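Local coordinates for Ice-binding protein (Colwellia, PDB 3WP9) that binds to the surface of ice crystals and inhibits their growth, and also restrains ice recrystallization, which may protect membranes from freezing injury, at residues A[44-48]-A[49-53]; A[183-186]-A[187-191]. All blocks are in the same frame, centred on the assembly; numbering follows the deposited sequence.

Interaction 1 of 2, residues A[44-48]-A[49-53]; sequences LLLNC and DEVTG
E50 folds its side chain back along the chain to meet N47, in the loop between strands 33-36 and 55-57 of the ice-binding beta-helix. The E50 backbone N closes the turn, donating to N47 O at 2.9 Å. With CG set beside its own backbone N (chi1 -58°), the side chain runs back along the turn. E50 CB lies 3.5 Å from N47 O and also borders L46 CD2, while CG stays near the same carbonyl oxygen and N47 CB. The carboxylate carbon, E50 CD, then stands 4.0 Å from L46 CD2. At the tip, E50 OE2 accepts the N-H of N47 N at 2.7 Å through its anti lone pair, almost straight at 163°. The other oxygen, OE1, accepts the backbone N-H of S28 and lies close to D24 OD2, a like charge.

The N47 side chain makes an Asx turn: D49 N reaches N47 OD1 at 3.0 Å, in the carbonyl plane and on a lone pair. N47 OD1 also has D49 OD2 only 2.9 Å away, acceptor against acceptor, with amide and carboxylate planes 11° apart. Y26 OH hydrogen-bonds D49 OD1, giving that carboxylate a partner outside the turn. Beyond the polar network, L46 CD1 touches V51 CG2 at 3.9 Å, and C48 ties the short 3-10 segment to C66 through a disulfide. N47 and E50 are thus joined twice, N-H to carboxylate and carbonyl to N-H; the buried glutamate has each oxygen held by a backbone N-H, while the nearby D24 would probably make its negative charge costlier.

Interaction 2 of 2, residues A[183-186]-A[187-191]; sequences VLSK and TLISV
The backbone leaves strand 182-185 at S185, swings through K186 and T187, and enters strand 189-191, so that V183 and S185 come to face I189 across a corner of the right-handed beta-helix. The corner joins two of its parallel sheets, and I189 continues inward onto L201, A203 and T171 of adjacent coils. At its heart is the S185 hydroxyl, placed anti to the backbone N (chi1 -178°), which turns it toward the backbone of the bend. S185 OG donates to L188 O at 3.1 Å, approaching from well above the carbonyl plane, 63° out of it. S185 OG also receives a weak bond from T187 N at 3.3 Å, which makes a loose ST turn. The corner is one instance of how a single serine hydroxyl can serve two backbone groups of a solenoid bend. Putting an alanine here would probably leave L188 O without this donor and T187 N without its weak acceptor, so the bend would be held less firmly.

The outer side is tied elsewhere: T187 OG1 bonds to G169 O in the neighbouring coil, and K186 makes a cation-pi contact with Y85 of helix 71-89. On the inner side, V183 and I189 lie alongside each other, pointing opposite ways, with V183 CG1 meeting I189 CD1 at 3.7 Å. Tightest of the carbon contacts is S185 CB against I189 CG1, at 3.4 Å.

Interaction 1 comes first along the chain and interaction 2 much later, yet the beta-helix brings them to centres 19 Å apart, with nearest atoms about 11 Å apart and no touch. Strands 33-36 and 55-57, which flank interaction 1, lie in the same ten-stranded parallel sheet as strand 182-185; strands 14-18 and 200-203 stand between 33-36 and 182-185. Interaction 2 turns from that sheet into the six-stranded one, whose edge strand 22-25 is touched by residues 44-48. One contact therefore shapes a peripheral loop and the other a corner nearer the chain's centre, two kinds of bend within the solenoid that carries the ice-binding surface.

Interaction 1 of 2, residues A[44-48]-A[49-53]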
ATOM      1  N   LEU A  44       1.733 -13.245 -12.299  1.00 16.95           N
ATOM      2  CA  LEU A  44       2.519 -12.909 -11.062  1.00 16.08           C
ATOM      3  C   LEU A  44       3.963 -13.176 -11.387  1.00 18.19           C
ATOM      4  O   LEU A  44       4.399 -14.322 -11.450  1.00 20.66           O
ATOM      5  CB  LEU A  44       1.981 -13.776  -9.891  1.00 15.50           C
ATOM      6  CG  LEU A  44       2.168 -13.177  -8.493  1.00 16.75           C
ATOM      7  CD1 LEU A  44       1.484 -14.168  -7.524  1.00 20.66           C
ATOM      8  CD2 LEU A  44       3.645 -13.022  -8.099  1.00 17.79           C
ATOM      9  N   LEU A  45       4.716 -12.105 -11.700  1.00 15.38           N
ATOM     10  CA  LEU A  45       6.060 -12.237 -12.277  1.00 16.39           C
ATOM     11  C   LEU A  45       7.106 -11.918 -11.262  1.00 16.64           C
ATOM     12  O   LEU A  45       8.037 -11.177 -11.549  1.00 22.53           O
ATOM     13  CB  LEU A  45       6.226 -11.218 -13.408  1.00 16.07           C
ATOM     14  CG  LEU A  45       5.161 -11.317 -14.506  1.00 19.00           C
ATOM     15  CD1 LEU A  45       5.343 -10.112 -15.479  1.00 19.68           C
ATOM     16  CD2 LEU A  45       5.132 -12.667 -15.199  1.00 19.83           C
ATOM     17  N   LEU A  46       6.913 -12.294 -10.006  1.00 17.42           N
ATOM     18  CA  LEU A  46       8.055 -12.311  -9.086  1.00 17.23           C
ATOM     19  C   LEU A  46       8.638 -13.719  -9.056  1.00 19.76           C
ATOM     20  O   LEU A  46       7.891 -14.743  -9.297  1.00 21.14           O
ATOM     21  CB  LEU A  46       7.538 -12.039  -7.635  1.00 17.40           C
ATOM     22  CG  LEU A  46       7.239 -10.573  -7.247  1.00 19.75           C
ATOM     23  CD1 LEU A  46       6.317 -10.428  -6.039  1.00 20.36           C
ATOM     24  CD2 LEU A  46       8.585  -9.920  -6.893  1.00 21.09           C
ATOM     25  N   ASN A  47       9.921 -13.775  -8.688  1.00 19.54           N
ATOM     26  CA  ASN A  47      10.674 -15.026  -8.597  1.00 23.66           C
ATOM     27  C   ASN A  47      10.483 -15.518  -7.156  1.00 21.04           C
ATOM     28  O   ASN A  47      10.337 -14.736  -6.261  1.00 19.81           O
ATOM     29  CB  ASN A  47      12.155 -14.842  -8.914  1.00 26.95           C
ATOM     30  CG  ASN A  47      12.891 -16.182  -9.050  1.00 36.61           C
ATOM     31  OD1 ASN A  47      13.103 -16.913  -8.060  1.00 42.92           O
ATOM     32  ND2 ASN A  47      13.243 -16.534 -10.281  1.00 41.83           N
ATOM     33  N   CYS A  48      10.398 -16.844  -6.970  1.00 20.71           N
ATOM     34  CA  CYS A  48      10.183 -17.394  -5.651  1.00 22.34           C
ATOM     35  C   CYS A  48      11.243 -16.891  -4.684  1.00 21.41           C
ATOM     36  O   CYS A  48      10.963 -16.669  -3.494  1.00 24.42           O
ATOM     37  CB  CYS A  48      10.134 -18.919  -5.756  1.00 22.17           C
ATOM     38  SG  CYS A  48       8.567 -19.438  -6.491  1.00 30.47           S
ATOM     39  N   ASP A  49      12.441 -16.618  -5.165  1.00 25.46           N
ATOM     40  CA  ASP A  49      13.507 -16.119  -4.257  1.00 23.98           C
ATOM     41  C   ASP A  49      13.342 -14.650  -3.823  1.00 28.70           C
ATOM     42  O   ASP A  49      14.054 -14.132  -2.957  1.00 28.02           O
ATOM     43  CB  ASP A  49      14.913 -16.404  -4.801  1.00 31.43           C
ATOM     44  CG  ASP A  49      15.156 -15.828  -6.228  1.00 42.57           C
ATOM     45  OD1 ASP A  49      14.710 -14.705  -6.572  1.00 42.93           O
ATOM     46  OD2 ASP A  49      15.822 -16.519  -7.041  1.00 54.96           O
ATOM     47  N   GLU A  50      12.383 -13.964  -4.401  1.00 25.40           N
ATOM     48  CA  GLU A  50      12.158 -12.596  -3.994  1.00 22.35           C
ATOM     49  C   GLU A  50      11.068 -12.456  -2.905  1.00 20.23           C
ATOM     50  O   GLU A  50      10.846 -11.327  -2.437  1.00 25.48           O
ATOM     51  CB  GLU A  50      11.772 -11.707  -5.215  1.00 22.10           C
ATOM     52  CG  GLU A  50      12.825 -11.727  -6.297  1.00 21.32           C
ATOM     53  CD  GLU A  50      12.341 -11.004  -7.527  1.00 22.42           C
ATOM     54  OE1 GLU A  50      12.636  -9.769  -7.626  1.00 22.51           O
ATOM     55  OE2 GLU A  50      11.605 -11.645  -8.335  1.00 21.77           O
ATOM     56  N   VAL A  51      10.379 -13.539  -2.522  1.00 21.92           N
ATOM     57  CA  VAL A  51       9.263 -13.449  -1.585  1.00 20.20           C
ATOM     58  C   VAL A  51       9.649 -14.313  -0.344  1.00 26.75           C
ATOM     59  O   VAL A  51       9.954 -15.511  -0.512  1.00 24.69           O
ATOM     60  CB  VAL A  51       7.920 -13.903  -2.228  1.00 21.81           C
ATOM     61  CG1 VAL A  51       6.750 -13.774  -1.269  1.00 19.76           C
ATOM     62  CG2 VAL A  51       7.609 -13.024  -3.460  1.00 19.22           C
ATOM     63  N   THR A  52       9.724 -13.703   0.847  1.00 23.66           N
ATOM     64  CA  THR A  52       9.895 -14.586   2.030  1.00 32.07           C
ATOM     65  C   THR A  52       8.666 -15.291   2.584  1.00 32.39           C
ATOM     66  O   THR A  52       8.834 -16.288   3.306  1.00 36.64           O
ATOM     67  CB  THR A  52      10.541 -13.868   3.180  1.00 36.84           C
ATOM     68  OG1 THR A  52       9.619 -12.846   3.620  1.00 38.38           O
ATOM     69  CG2 THR A  52      11.949 -13.328   2.743  1.00 36.27           C
ATOM     70  N   GLY A  53       7.457 -14.823   2.327  1.00 27.99           N
ATOM     71  CA  GLY A  53       6.255 -15.565   2.644  1.00 24.40           C
ATOM     72  C   GLY A  53       5.722 -16.447   1.535  1.00 24.60           C
ATOM     73  O   GLY A  53       6.491 -17.063   0.798  1.00 28.10           O
TER

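Interaction 2 of 2, residues A[183-186]-A[187-191]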
ATOM      1  N   VAL A 183      -1.701   1.066   1.167  1.00 15.10           N
ATOM      2  CA  VAL A 183      -2.163   1.684  -0.085  1.00 12.18           C
ATOM      3  C   VAL A 183      -3.300   0.857  -0.658  1.00 14.39           C
ATOM      4  O   VAL A 183      -3.114  -0.338  -1.021  1.00 13.64           O
ATOM      5  CB  VAL A 183      -1.040   1.780  -1.106  1.00 12.10           C
ATOM      6  CG1 VAL A 183      -1.430   2.598  -2.329  1.00 12.98           C
ATOM      7  CG2 VAL A 183       0.172   2.462  -0.447  1.00 13.16           C
ATOM      8  N   LEU A 184      -4.459   1.476  -0.594  1.00 11.64           N
ATOM      9  CA  LEU A 184      -5.747   0.939  -1.216  1.00 12.98           C
ATOM     10  C   LEU A 184      -5.937   1.710  -2.495  1.00 12.86           C
ATOM     11  O   LEU A 184      -6.486   2.809  -2.550  1.00 12.64           O
ATOM     12  CB  LEU A 184      -6.933   1.121  -0.262  1.00 13.73           C
ATOM     13  CG  LEU A 184      -6.732   0.195   0.941  1.00 16.87           C
ATOM     14  CD1 LEU A 184      -7.512   0.842   2.079  1.00 18.14           C
ATOM     15  CD2 LEU A 184      -7.208  -1.245   0.638  1.00 19.74           C
ATOM     16  N   SER A 185      -5.335   1.207  -3.574  1.00 14.04           N
ATOM     17  CA  SER A 185      -5.378   1.933  -4.866  1.00 14.81           C
ATOM     18  C   SER A 185      -6.491   1.357  -5.726  1.00 14.32           C
ATOM     19  O   SER A 185      -6.601   0.138  -5.828  1.00 14.45           O
ATOM     20  CB  SER A 185      -4.059   1.700  -5.664  1.00 15.58           C
ATOM     21  OG  SER A 185      -4.108   2.447  -6.865  1.00 17.89           O
ATOM     22  N   LYS A 186      -7.222   2.228  -6.354  1.00 13.85           N
ATOM     23  CA  LYS A 186      -8.295   1.778  -7.262  1.00 15.96           C
ATOM     24  C   LYS A 186      -7.705   1.219  -8.539  1.00 16.78           C
ATOM     25  O   LYS A 186      -8.365   0.432  -9.269  1.00 19.28           O
ATOM     26  CB  LYS A 186      -9.248   2.938  -7.536  1.00 20.25           C
ATOM     27  CG  LYS A 186     -10.420   2.567  -8.475  1.00 22.46           C
ATOM     28  CD  LYS A 186     -11.755   2.438  -7.769  1.00 32.36           C
ATOM     29  CE  LYS A 186     -11.783   1.152  -6.970  1.00 32.31           C
ATOM     30  NZ  LYS A 186     -13.140   0.529  -6.686  1.00 36.90           N
ATOM     31  N   THR A 187      -6.555   1.747  -8.917  1.00 16.38           N
ATOM     32  CA  THR A 187      -5.928   1.227 -10.144  1.00 16.83           C
ATOM     33  C   THR A 187      -4.551   0.656  -9.788  1.00 13.69           C
ATOM     34  O   THR A 187      -4.493  -0.310  -8.940  1.00 16.95           O
ATOM     35  CB  THR A 187      -5.847   2.226 -11.353  1.00 15.91           C
ATOM     36  OG1 THR A 187      -5.026   3.336 -11.069  1.00 16.43           O
ATOM     37  CG2 THR A 187      -7.261   2.805 -11.747  1.00 17.35           C
ATOM     38  N   LEU A 188      -3.496   1.214 -10.395  1.00 13.82           N
ATOM     39  CA  LEU A 188      -2.177   0.597 -10.273  1.00 14.36           C
ATOM     40  C   LEU A 188      -1.346   1.182  -9.132  1.00 12.16           C
ATOM     41  O   LEU A 188      -1.587   2.301  -8.728  1.00 13.88           O
ATOM     42  CB  LEU A 188      -1.372   0.604 -11.563  1.00 20.60           C
ATOM     43  CG  LEU A 188      -0.741   1.810 -12.128  1.00 23.49           C
ATOM     44  CD1 LEU A 188       0.161   2.451 -11.088  1.00 31.47           C
ATOM     45  CD2 LEU A 188       0.214   1.430 -13.277  1.00 25.59           C
ATOM     46  N   ILE A 189      -0.394   0.397  -8.703  1.00 11.63           N
ATOM     47  CA  ILE A 189       0.610   0.934  -7.767  1.00 10.38           C
ATOM     48  C   ILE A 189       1.951   0.675  -8.402  1.00 10.13           C
ATOM     49  O   ILE A 189       2.272  -0.493  -8.668  1.00 11.98           O
ATOM     50  CB  ILE A 189       0.528   0.297  -6.330  1.00 11.08           C
ATOM     51  CG1 ILE A 189      -0.845   0.549  -5.695  1.00 11.82           C
ATOM     52  CG2 ILE A 189       1.699   0.814  -5.435  1.00 10.50           C
ATOM     53  CD1 ILE A 189      -1.088  -0.385  -4.478  1.00 12.73           C
ATOM     54  N   SER A 190       2.741   1.761  -8.645  1.00 10.79           N
ATOM     55  CA  SER A 190       4.020   1.625  -9.278  1.00 11.03           C
ATOM     56  C   SER A 190       5.053   2.086  -8.242  1.00 10.40           C
ATOM     57  O   SER A 190       4.896   3.195  -7.717  1.00 12.33           O
ATOM     58  CB  SER A 190       4.052   2.573 -10.543  1.00 13.13           C
ATOM     59  OG  SER A 190       5.360   2.728 -11.015  1.00 15.47           O
ATOM     60  N   VAL A 191       6.108   1.261  -8.087  1.00 10.57           N
ATOM     61  CA  VAL A 191       7.157   1.609  -7.101  1.00 11.31           C
ATOM     62  C   VAL A 191       8.480   1.601  -7.930  1.00 10.18           C
ATOM     63  O   VAL A 191       8.789   0.608  -8.544  1.00 13.40           O
ATOM     64  CB  VAL A 191       7.189   0.589  -5.977  1.00 10.64           C
ATOM     65  CG1 VAL A 191       8.074   1.154  -4.866  1.00 12.88           C
ATOM     66  CG2 VAL A 191       5.808   0.379  -5.411  1.00 11.98           C
TER